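Local coordinates for glycoside hydrolase family protein (Novosphingobium sp. PP1Y, PDB 6Q2F) that probably cleaves terminal alpha-L-rhamnose from rhamnosides by hydrolysis, as a bacterial alpha-L-rhamnosidase, at residues R522-D527 with Y553-A558; P879-T884 with Y905-Q910; R1101-Q1106 with A1125-S1130. All coordinates share one frame; numbering follows the deposited sequence.

Interaction 1 of 3, residues R522-D527 with Y553-A558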
loop_
_atom_site.group_PDB
_atom_site.type_symbol
_atom_site.label_atom_id
_atom_site.label_comp_id
_atom_site.label_asym_id
_atom_site.label_seq_id
_atom_site.Cartn_x
_atom_site.Cartn_y
_atom_site.Cartn_z
ATOM N N ARG A 522 5.641 13.592 26.383
ATOM C CA ARG A 522 6.706 12.599 26.437
ATOM C C ARG A 522 7.432 12.500 25.096
ATOM O O ARG A 522 8.651 12.310 25.059
ATOM C CB ARG A 522 6.141 11.238 26.845
ATOM C CG ARG A 522 7.047 10.028 26.463
ATOM C CD ARG A 522 6.372 8.688 26.778
ATOM N NE ARG A 522 5.338 8.325 25.796
ATOM C CZ ARG A 522 5.577 7.690 24.647
ATOM N NH1 ARG A 522 6.822 7.360 24.310
ATOM N NH2 ARG A 522 4.573 7.410 23.819
ATOM N N LEU A 523 6.701 12.642 23.982
ATOM C CA LEU A 523 7.314 12.428 22.673
ATOM C C LEU A 523 7.913 13.692 22.080
ATOM O O LEU A 523 8.892 13.598 21.339
ATOM C CB LEU A 523 6.289 11.839 21.684
ATOM C CG LEU A 523 5.843 10.387 21.884
ATOM C CD1 LEU A 523 4.499 10.081 21.191
ATOM C CD2 LEU A 523 6.913 9.439 21.346
ATOM N N ARG A 524 7.327 14.862 22.339
ATOM C CA ARG A 524 7.821 16.102 21.750
ATOM C C ARG A 524 8.624 16.950 22.728
ATOM O O ARG A 524 9.296 17.895 22.299
ATOM C CB ARG A 524 6.657 16.941 21.208
ATOM C CG ARG A 524 5.656 16.149 20.327
ATOM C CD ARG A 524 6.149 16.042 18.898
ATOM N NE ARG A 524 7.192 15.033 18.718
ATOM C CZ ARG A 524 6.939 13.754 18.443
ATOM N NH1 ARG A 524 5.674 13.342 18.346
ATOM N NH2 ARG A 524 7.939 12.886 18.267
ATOM N N GLY A 525 8.536 16.674 24.024
ATOM C CA GLY A 525 9.339 17.378 25.003
ATOM C C GLY A 525 8.800 18.702 25.498
ATOM O O GLY A 525 9.542 19.421 26.169
ATOM N N TYR A 526 7.561 19.074 25.169
ATOM C CA TYR A 526 6.990 20.303 25.710
ATOM C C TYR A 526 5.480 20.150 25.860
ATOM O O TYR A 526 4.867 19.243 25.295
ATOM C CB TYR A 526 7.317 21.538 24.843
ATOM C CG TYR A 526 6.730 21.566 23.422
ATOM C CD1 TYR A 526 7.329 20.861 22.384
ATOM C CD2 TYR A 526 5.602 22.341 23.121
ATOM C CE1 TYR A 526 6.806 20.897 21.077
ATOM C CE2 TYR A 526 5.073 22.390 21.811
ATOM C CZ TYR A 526 5.683 21.667 20.808
ATOM O OH TYR A 526 5.161 21.722 19.521
ATOM N N ASP A 527 4.898 21.060 26.640
ATOM C CA ASP A 527 3.480 21.034 26.994
ATOM C C ASP A 527 2.626 21.543 25.830
ATOM O O ASP A 527 2.783 22.685 25.391
ATOM C CB ASP A 527 3.280 21.895 28.241
ATOM C CG ASP A 527 1.892 21.753 28.851
ATOM O OD1 ASP A 527 0.996 21.134 28.234
ATOM O OD2 ASP A 527 1.699 22.284 29.967
ATOM N N TYR A 553 1.897 18.009 16.653
ATOM C CA TYR A 553 0.681 17.308 17.041
ATOM C C TYR A 553 0.397 16.164 16.081
ATOM O O TYR A 553 0.149 15.032 16.509
ATOM C CB TYR A 553 -0.485 18.294 17.104
ATOM C CG TYR A 553 -1.708 17.750 17.795
ATOM C CD1 TYR A 553 -1.868 17.891 19.170
ATOM C CD2 TYR A 553 -2.698 17.090 17.078
ATOM C CE1 TYR A 553 -2.987 17.400 19.807
ATOM C CE2 TYR A 553 -3.821 16.582 17.707
ATOM C CZ TYR A 553 -3.960 16.747 19.078
ATOM O OH TYR A 553 -5.069 16.255 19.723
ATOM N N ARG A 554 0.468 16.433 14.774
ATOM C CA ARG A 554 0.304 15.370 13.789
ATOM C C ARG A 554 1.342 14.287 13.996
ATOM O O ARG A 554 1.044 13.096 13.856
ATOM C CB ARG A 554 0.394 15.937 12.367
ATOM C CG ARG A 554 -0.781 16.862 11.999
ATOM C CD ARG A 554 -0.808 17.129 10.498
ATOM N NE ARG A 554 0.490 17.606 10.040
ATOM C CZ ARG A 554 0.896 18.869 10.130
ATOM N NH1 ARG A 554 0.099 19.797 10.648
ATOM N NH2 ARG A 554 2.095 19.207 9.693
ATOM N N ARG A 555 2.565 14.677 14.368
ATOM C CA ARG A 555 3.619 13.681 14.527
ATOM C C ARG A 555 3.352 12.796 15.734
ATOM O O ARG A 555 3.660 11.594 15.722
ATOM C CB ARG A 555 4.974 14.372 14.643
ATOM C CG ARG A 555 6.124 13.398 14.826
ATOM C CD ARG A 555 7.437 14.024 14.419
ATOM N NE ARG A 555 8.560 13.113 14.627
ATOM C CZ ARG A 555 9.779 13.319 14.142
ATOM N NH1 ARG A 555 10.019 14.400 13.407
ATOM N NH2 ARG A 555 10.745 12.437 14.373
ATOM N N THR A 556 2.771 13.359 16.780
ATOM C CA THR A 556 2.435 12.535 17.931
ATOM C C THR A 556 1.370 11.507 17.578
ATOM O O THR A 556 1.435 10.354 18.025
ATOM C CB THR A 556 1.980 13.436 19.076
ATOM O OG1 THR A 556 3.045 14.341 19.413
ATOM C CG2 THR A 556 1.609 12.612 20.301
ATOM N N LEU A 557 0.382 11.901 16.779
ATOM C CA LEU A 557 -0.636 10.945 16.360
ATOM C C LEU A 557 0.002 9.821 15.545
ATOM O O LEU A 557 -0.284 8.639 15.762
ATOM C CB LEU A 557 -1.720 11.659 15.547
ATOM C CG LEU A 557 -2.541 12.761 16.225
ATOM C CD1 LEU A 557 -3.373 13.533 15.211
ATOM C CD2 LEU A 557 -3.458 12.133 17.278
ATOM N N ALA A 558 0.902 10.185 14.620
ATOM C CA ALA A 558 1.599 9.172 13.828
ATOM C C ALA A 558 2.418 8.255 14.722
ATOM O O ALA A 558 2.412 7.038 14.531
ATOM C CB ALA A 558 2.483 9.837 12.777
#
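Arg555 meets Arg524 of the helix end at 522-524 chiefly through its aliphatic stem. With CG anti to the backbone N (chi1 179°) and the chain extended from CG to NE, Arg555 sets its CG methylene over one face of the Arg524 guanidinium, toward the rim, where Arg555 CG lies 3.5 Å from Arg524 NH1. Leu523 CB rests on the opposite face, so the flat group is sandwiched between carbon atoms. The two guanidinium planes are turned 45° apart, and Arg524 NH2 comes 3.7 Å from Arg555 NE; this like-charge approach is probably relieved because each arginine has its own acid, Asp559 for Arg524 and Glu740 for Arg555. One residue on, Thr556 offers its hydroxyl near the guanidinium edge, and Arg524 NH1 donates to Thr556 OG1 at 3.0 Å, with an N-H...O angle of 146°. Bends at chi2 and chi3 curl Arg524 back to reach it. Thr556 OG1 is also bonded to Asp552 O one turn earlier, so a threonine suits this place: its hydroxyl serves two partners while its methyl, CG2, packs 3.9 Å from Leu523 CD1. The whole is a polar helix-to-helix junction between helix 516-524 and the long helix 543-575, both lying in the crossover between parallel strands 497-502 and 579-582, a beta-alpha-beta connection of the enzyme's eight-stranded (beta/alpha) barrel.

Interaction 2 of 3, residues P879-T884 with Y905-Q910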
loop_
_atom_site.group_PDB
_atom_site.type_symbol
_atom_site.label_atom_id
_atom_site.label_comp_id
_atom_site.label_asym_id
_atom_site.label_seq_id
_atom_site.Cartn_x
_atom_site.Cartn_y
_atom_site.Cartn_z
ATOM N N PRO A 879 29.725 0.127 -9.094
ATOM C CA PRO A 879 28.336 -0.319 -9.292
ATOM C C PRO A 879 28.154 -1.777 -8.906
ATOM O O PRO A 879 29.013 -2.620 -9.171
ATOM C CB PRO A 879 28.106 -0.128 -10.793
ATOM C CG PRO A 879 29.204 0.765 -11.271
ATOM C CD PRO A 879 30.360 0.599 -10.338
ATOM N N ASP A 880 27.013 -2.077 -8.282
ATOM C CA ASP A 880 26.716 -3.462 -7.944
ATOM C C ASP A 880 26.297 -4.246 -9.177
ATOM O O ASP A 880 26.802 -5.352 -9.426
ATOM C CB ASP A 880 25.625 -3.519 -6.876
ATOM C CG ASP A 880 25.545 -4.872 -6.198
ATOM O OD1 ASP A 880 26.473 -5.683 -6.402
ATOM O OD2 ASP A 880 24.558 -5.116 -5.451
ATOM N N PHE A 881 25.356 -3.704 -9.953
ATOM C CA PHE A 881 24.908 -4.359 -11.175
ATOM C C PHE A 881 24.748 -3.315 -12.260
ATOM O O PHE A 881 24.112 -2.280 -12.052
ATOM C CB PHE A 881 23.582 -5.115 -10.997
ATOM C CG PHE A 881 22.998 -5.617 -12.304
ATOM C CD1 PHE A 881 23.566 -6.687 -12.969
ATOM C CD2 PHE A 881 21.913 -4.987 -12.876
ATOM C CE1 PHE A 881 23.054 -7.129 -14.182
ATOM C CE2 PHE A 881 21.390 -5.425 -14.078
ATOM C CZ PHE A 881 21.960 -6.498 -14.733
ATOM N N THR A 882 25.320 -3.597 -13.420
ATOM C CA THR A 882 25.111 -2.769 -14.594
ATOM C C THR A 882 25.281 -3.655 -15.818
ATOM O O THR A 882 25.644 -4.828 -15.708
ATOM C CB THR A 882 26.069 -1.581 -14.639
ATOM O OG1 THR A 882 25.611 -0.659 -15.636
ATOM C CG2 THR A 882 27.468 -2.061 -15.000
ATOM N N PHE A 883 25.006 -3.089 -16.991
ATOM C CA PHE A 883 24.972 -3.908 -18.195
ATOM C C PHE A 883 25.139 -3.050 -19.440
ATOM O O PHE A 883 24.708 -1.892 -19.479
ATOM C CB PHE A 883 23.662 -4.701 -18.291
ATOM C CG PHE A 883 22.433 -3.844 -18.296
ATOM C CD1 PHE A 883 21.925 -3.337 -19.484
ATOM C CD2 PHE A 883 21.784 -3.538 -17.108
ATOM C CE1 PHE A 883 20.788 -2.549 -19.491
ATOM C CE2 PHE A 883 20.637 -2.740 -17.102
ATOM C CZ PHE A 883 20.141 -2.249 -18.299
ATOM N N THR A 884 25.753 -3.645 -20.463
ATOM C CA THR A 884 25.867 -3.044 -21.782
ATOM C C THR A 884 25.194 -3.949 -22.805
ATOM O O THR A 884 24.922 -5.120 -22.535
ATOM C CB THR A 884 27.331 -2.813 -22.182
ATOM O OG1 THR A 884 27.991 -4.071 -22.340
ATOM C CG2 THR A 884 28.055 -2.021 -21.098
ATOM N N TYR A 905 22.015 -12.806 -7.646
ATOM C CA TYR A 905 21.413 -11.666 -8.322
ATOM C C TYR A 905 20.145 -12.109 -9.019
ATOM O O TYR A 905 20.115 -13.158 -9.663
ATOM C CB TYR A 905 22.368 -11.031 -9.336
ATOM C CG TYR A 905 23.503 -10.274 -8.711
ATOM C CD1 TYR A 905 24.642 -10.947 -8.284
ATOM C CD2 TYR A 905 23.454 -8.895 -8.557
ATOM C CE1 TYR A 905 25.708 -10.276 -7.712
ATOM C CE2 TYR A 905 24.527 -8.210 -7.975
ATOM C CZ TYR A 905 25.650 -8.915 -7.565
ATOM O OH TYR A 905 26.728 -8.276 -6.999
ATOM N N TYR A 906 19.091 -11.323 -8.852
ATOM C CA TYR A 906 17.827 -11.532 -9.536
ATOM C C TYR A 906 17.674 -10.424 -10.554
ATOM O O TYR A 906 17.749 -9.253 -10.189
ATOM C CB TYR A 906 16.663 -11.505 -8.542
ATOM C CG TYR A 906 15.293 -11.738 -9.146
ATOM C CD1 TYR A 906 14.987 -12.922 -9.808
ATOM C CD2 TYR A 906 14.301 -10.781 -9.041
ATOM C CE1 TYR A 906 13.715 -13.147 -10.342
ATOM C CE2 TYR A 906 13.039 -10.994 -9.570
ATOM C CZ TYR A 906 12.746 -12.172 -10.203
ATOM O OH TYR A 906 11.467 -12.356 -10.709
ATOM N N LEU A 907 17.446 -10.795 -11.816
ATOM C CA LEU A 907 17.317 -9.857 -12.925
ATOM C C LEU A 907 15.967 -10.044 -13.613
ATOM O O LEU A 907 15.515 -11.181 -13.817
ATOM C CB LEU A 907 18.425 -10.065 -13.963
ATOM C CG LEU A 907 19.896 -10.150 -13.537
ATOM C CD1 LEU A 907 20.806 -10.157 -14.771
ATOM C CD2 LEU A 907 20.255 -8.985 -12.648
ATOM N N VAL A 908 15.339 -8.938 -14.017
ATOM C CA VAL A 908 14.096 -9.002 -14.786
ATOM C C VAL A 908 14.212 -8.081 -15.986
ATOM O O VAL A 908 14.383 -6.867 -15.821
ATOM C CB VAL A 908 12.869 -8.614 -13.957
ATOM C CG1 VAL A 908 11.597 -8.803 -14.828
ATOM C CG2 VAL A 908 12.818 -9.445 -12.694
ATOM N N ASN A 909 14.094 -8.648 -17.186
ATOM C CA ASN A 909 14.027 -7.853 -18.408
ATOM C C ASN A 909 12.605 -7.331 -18.545
ATOM O O ASN A 909 11.712 -8.023 -19.036
ATOM C CB ASN A 909 14.440 -8.674 -19.625
ATOM C CG ASN A 909 14.080 -7.996 -20.927
ATOM O OD1 ASN A 909 14.081 -6.775 -21.019
ATOM N ND2 ASN A 909 13.769 -8.796 -21.954
ATOM N N GLN A 910 12.392 -6.087 -18.122
ATOM C CA GLN A 910 11.055 -5.504 -18.157
ATOM C C GLN A 910 10.685 -4.984 -19.537
ATOM O O GLN A 910 10.243 -3.837 -19.676
ATOM C CB GLN A 910 10.938 -4.371 -17.148
ATOM C CG GLN A 910 11.030 -4.838 -15.732
ATOM C CD GLN A 910 10.899 -3.690 -14.748
ATOM O OE1 GLN A 910 11.099 -2.526 -15.090
ATOM N NE2 GLN A 910 10.517 -4.017 -13.527
#
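Within the curled antiparallel sheet that holds both, strands 881-884 and 902-908 are not hydrogen-bonded neighbours but face each other across a buried core. Phe881 and Asp880, the latter in the loop just before its strand, meet Tyr905 and Leu907. The nearest CA atoms, those of Phe881 and Tyr905, are 8.6 Å apart, so side chains alone bridge the gap. Tyr905 and Leu907, two residues apart on one strand, both point inward. The phenol of Tyr905 donates from OH to Asp880 OD1 at 2.7 Å, reaching the oxygen on its syn side but 29° out of the carboxylate plane; ring and carboxylate are steeply inclined to each other. Asp880 makes this reach with CG anti to its backbone N (chi1 -164°), while its OD2 bonds His896 ND1, and the His896 ring itself stacks on Tyr905. Next door, Leu907 sets its CD2 methyl over one face of the Phe881 ring, a CH-pi contact 3.8 Å from the Phe881 centroid and 17° off the normal. The second methyl, Leu907 CD1, lies on the same side of the ring by its CE1-CZ edge, 3.8 Å from Phe881 CZ. Phe921 and Phe894 meet the same phenylalanine ring, so the core here is rich in aromatic rings. Cutting Asp880 back to an alanine removes both oxygens, and the buried Tyr905 hydroxyl and His896 ND1 would probably lose their carboxylate partner. A carboxylate gripped at both oxygens is consistent with an ionised group, its negative charge probably stabilised by a hydrogen bond at each oxygen, with a long, weak ion pair from Arg922 to OD1.

Interaction 3 of 3, residues R1101-Q1106 with A1125-S1130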
loop_
_atom_site.group_PDB
_atom_site.type_symbol
_atom_site.label_atom_id
_atom_site.label_comp_id
_atom_site.label_asym_id
_atom_site.label_seq_id
_atom_site.Cartn_x
_atom_site.Cartn_y
_atom_site.Cartn_z
ATOM N N ARG A 1101 -15.637 -19.947 -22.903
ATOM C CA ARG A 1101 -16.891 -20.610 -22.538
ATOM C C ARG A 1101 -17.882 -19.634 -21.918
ATOM O O ARG A 1101 -19.096 -19.842 -22.012
ATOM C CB ARG A 1101 -16.620 -21.760 -21.566
ATOM C CG ARG A 1101 -17.824 -22.655 -21.325
ATOM C CD ARG A 1101 -18.293 -23.279 -22.661
ATOM N NE ARG A 1101 -19.468 -22.618 -23.214
ATOM C CZ ARG A 1101 -20.140 -23.044 -24.283
ATOM N NH1 ARG A 1101 -19.756 -24.137 -24.919
ATOM N NH2 ARG A 1101 -21.206 -22.382 -24.710
ATOM N N LEU A 1102 -17.380 -18.591 -21.254
ATOM C CA LEU A 1102 -18.254 -17.534 -20.765
ATOM C C LEU A 1102 -18.869 -16.777 -21.930
ATOM O O LEU A 1102 -20.081 -16.544 -21.963
ATOM C CB LEU A 1102 -17.470 -16.578 -19.858
ATOM C CG LEU A 1102 -17.069 -17.055 -18.460
ATOM C CD1 LEU A 1102 -16.049 -16.101 -17.857
ATOM C CD2 LEU A 1102 -18.313 -17.127 -17.564
ATOM N N ILE A 1103 -18.040 -16.377 -22.897
ATOM C CA ILE A 1103 -18.576 -15.750 -24.098
ATOM C C ILE A 1103 -19.529 -16.697 -24.813
ATOM O O ILE A 1103 -20.628 -16.304 -25.219
ATOM C CB ILE A 1103 -17.426 -15.295 -25.006
ATOM C CG1 ILE A 1103 -16.601 -14.239 -24.267
ATOM C CG2 ILE A 1103 -17.990 -14.792 -26.331
ATOM C CD1 ILE A 1103 -15.272 -13.946 -24.917
ATOM N N GLY A 1104 -19.142 -17.967 -24.940
ATOM C CA GLY A 1104 -19.996 -18.930 -25.616
ATOM C C GLY A 1104 -21.368 -19.044 -24.987
ATOM O O GLY A 1104 -22.347 -19.334 -25.674
ATOM N N ASP A 1105 -21.467 -18.796 -23.678
ATOM C CA ASP A 1105 -22.747 -18.911 -22.988
ATOM C C ASP A 1105 -23.652 -17.716 -23.224
ATOM O O ASP A 1105 -24.845 -17.791 -22.916
ATOM C CB ASP A 1105 -22.532 -19.107 -21.491
ATOM C CG ASP A 1105 -22.310 -20.559 -21.126
ATOM O OD1 ASP A 1105 -22.173 -21.391 -22.043
ATOM O OD2 ASP A 1105 -22.260 -20.864 -19.917
ATOM N N GLN A 1106 -23.120 -16.621 -23.758
ATOM C CA GLN A 1106 -23.928 -15.469 -24.128
ATOM C C GLN A 1106 -24.515 -15.578 -25.525
ATOM O O GLN A 1106 -25.314 -14.718 -25.908
ATOM C CB GLN A 1106 -23.092 -14.190 -24.040
ATOM C CG GLN A 1106 -22.682 -13.851 -22.644
ATOM C CD GLN A 1106 -23.873 -13.570 -21.763
ATOM O OE1 GLN A 1106 -24.075 -14.240 -20.753
ATOM N NE2 GLN A 1106 -24.678 -12.576 -22.142
ATOM N N ALA A 1125 -17.871 -10.257 -27.309
ATOM C CA ALA A 1125 -16.514 -10.183 -26.793
ATOM C C ALA A 1125 -15.567 -11.006 -27.658
ATOM O O ALA A 1125 -15.931 -12.109 -28.094
ATOM C CB ALA A 1125 -16.456 -10.658 -25.343
ATOM N N PRO A 1126 -14.387 -10.486 -27.970
ATOM C CA PRO A 1126 -13.430 -11.257 -28.767
ATOM C C PRO A 1126 -12.897 -12.433 -27.961
ATOM O O PRO A 1126 -12.593 -12.305 -26.771
ATOM C CB PRO A 1126 -12.332 -10.232 -29.069
ATOM C CG PRO A 1126 -12.398 -9.287 -27.911
ATOM C CD PRO A 1126 -13.853 -9.183 -27.547
ATOM N N LEU A 1127 -12.806 -13.593 -28.611
ATOM C CA LEU A 1127 -12.283 -14.775 -27.939
ATOM C C LEU A 1127 -10.772 -14.670 -27.727
ATOM O O LEU A 1127 -10.074 -13.922 -28.409
ATOM C CB LEU A 1127 -12.595 -16.036 -28.738
ATOM C CG LEU A 1127 -14.066 -16.355 -28.955
ATOM C CD1 LEU A 1127 -14.195 -17.649 -29.767
ATOM C CD2 LEU A 1127 -14.769 -16.474 -27.622
ATOM N N ARG A 1128 -10.269 -15.437 -26.738
ATOM C CA ARG A 1128 -8.823 -15.535 -26.584
ATOM C C ARG A 1128 -8.291 -16.692 -27.429
ATOM O O ARG A 1128 -8.969 -17.711 -27.578
ATOM C CB ARG A 1128 -8.445 -15.756 -25.116
ATOM C CG ARG A 1128 -8.637 -14.523 -24.225
ATOM C CD ARG A 1128 -8.454 -14.837 -22.752
ATOM N NE ARG A 1128 -7.176 -15.488 -22.486
ATOM C CZ ARG A 1128 -6.191 -14.974 -21.748
ATOM N NH1 ARG A 1128 -6.319 -13.777 -21.173
ATOM N NH2 ARG A 1128 -5.075 -15.674 -21.576
ATOM N N PRO A 1129 -7.097 -16.586 -28.002
ATOM C CA PRO A 1129 -6.538 -17.735 -28.723
ATOM C C PRO A 1129 -6.507 -18.946 -27.798
ATOM O O PRO A 1129 -6.166 -18.833 -26.618
ATOM C CB PRO A 1129 -5.128 -17.267 -29.107
ATOM C CG PRO A 1129 -5.176 -15.760 -28.996
ATOM C CD PRO A 1129 -6.116 -15.496 -27.858
ATOM N N SER A 1130 -6.898 -20.102 -28.335
ATOM C CA SER A 1130 -7.126 -21.285 -27.522
ATOM C C SER A 1130 -6.448 -22.512 -28.127
ATOM O O SER A 1130 -6.423 -22.685 -29.352
ATOM C CB SER A 1130 -8.632 -21.543 -27.379
ATOM O OG SER A 1130 -8.858 -22.601 -26.472
#
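Within 1101-1106, Ile1103 makes the contacts with the extended segment 1125-1130, and they can be followed along its side chain. At the root, Ile1103 CB lies 3.9 Å from Leu1127 CD2. The short branch, Ile1103 CG2, faces both the backbone and a side chain, standing 3.8 Å from Ala1125 O. The longer branch leaves with CG1 anti to the carbonyl carbon (chi1 -63°), which carries it to the methyl of Ala1125: Ile1103 CG1 is 3.7 Å from Ala1125 CB. At the tip, Ile1103 CD1 presses on that same methyl, Ala1125 CB, at 3.5 Å, while also meeting Pro1126 O at 3.6 Å and Leu1127 CD2 at 3.7 Å. A beta-branched residue thus suits the place, since its two arms reach Ala1125 and Leu1127 at once, and the small alanine lets the chain come close. Four residues apart, Arg1101 and Asp1105 form a salt bridge whose hydrogen bonds are weak, and Gly1104 fits because a CB there would collide with the Arg1101 guanidinium. The loop is further fastened by Arg1128, whose backbone N bonds Asn1100 OD1 on helix 1099-1105. The contact joins this short helix, which follows strand 1086-1095, to the loop leading into strand 1131-1140; the two strands belong to different antiparallel sheets of this galactose-binding-like region.

Overall arrangement
From the N terminus the three contacts follow one another in series, none nested in or crossing another. Interaction 1 closes a 25-residue connection, partly helical, on the periphery of the barrel, where Glu740 from later in the chain also joins. Interaction 2 closes a 20-residue excursion containing strand 894-899, within the curled antiparallel sheet, about 43 Å away between centres. Interaction 3 closes an 18-residue loop in the galactose-binding-like region, on the opposite side of the chain's centre from interaction 1. No two touch, yet segments 905-910 and 1125-1130 both touch helix 657-670, through Tyr906 on Phe668 and Arg1128 with Asp659.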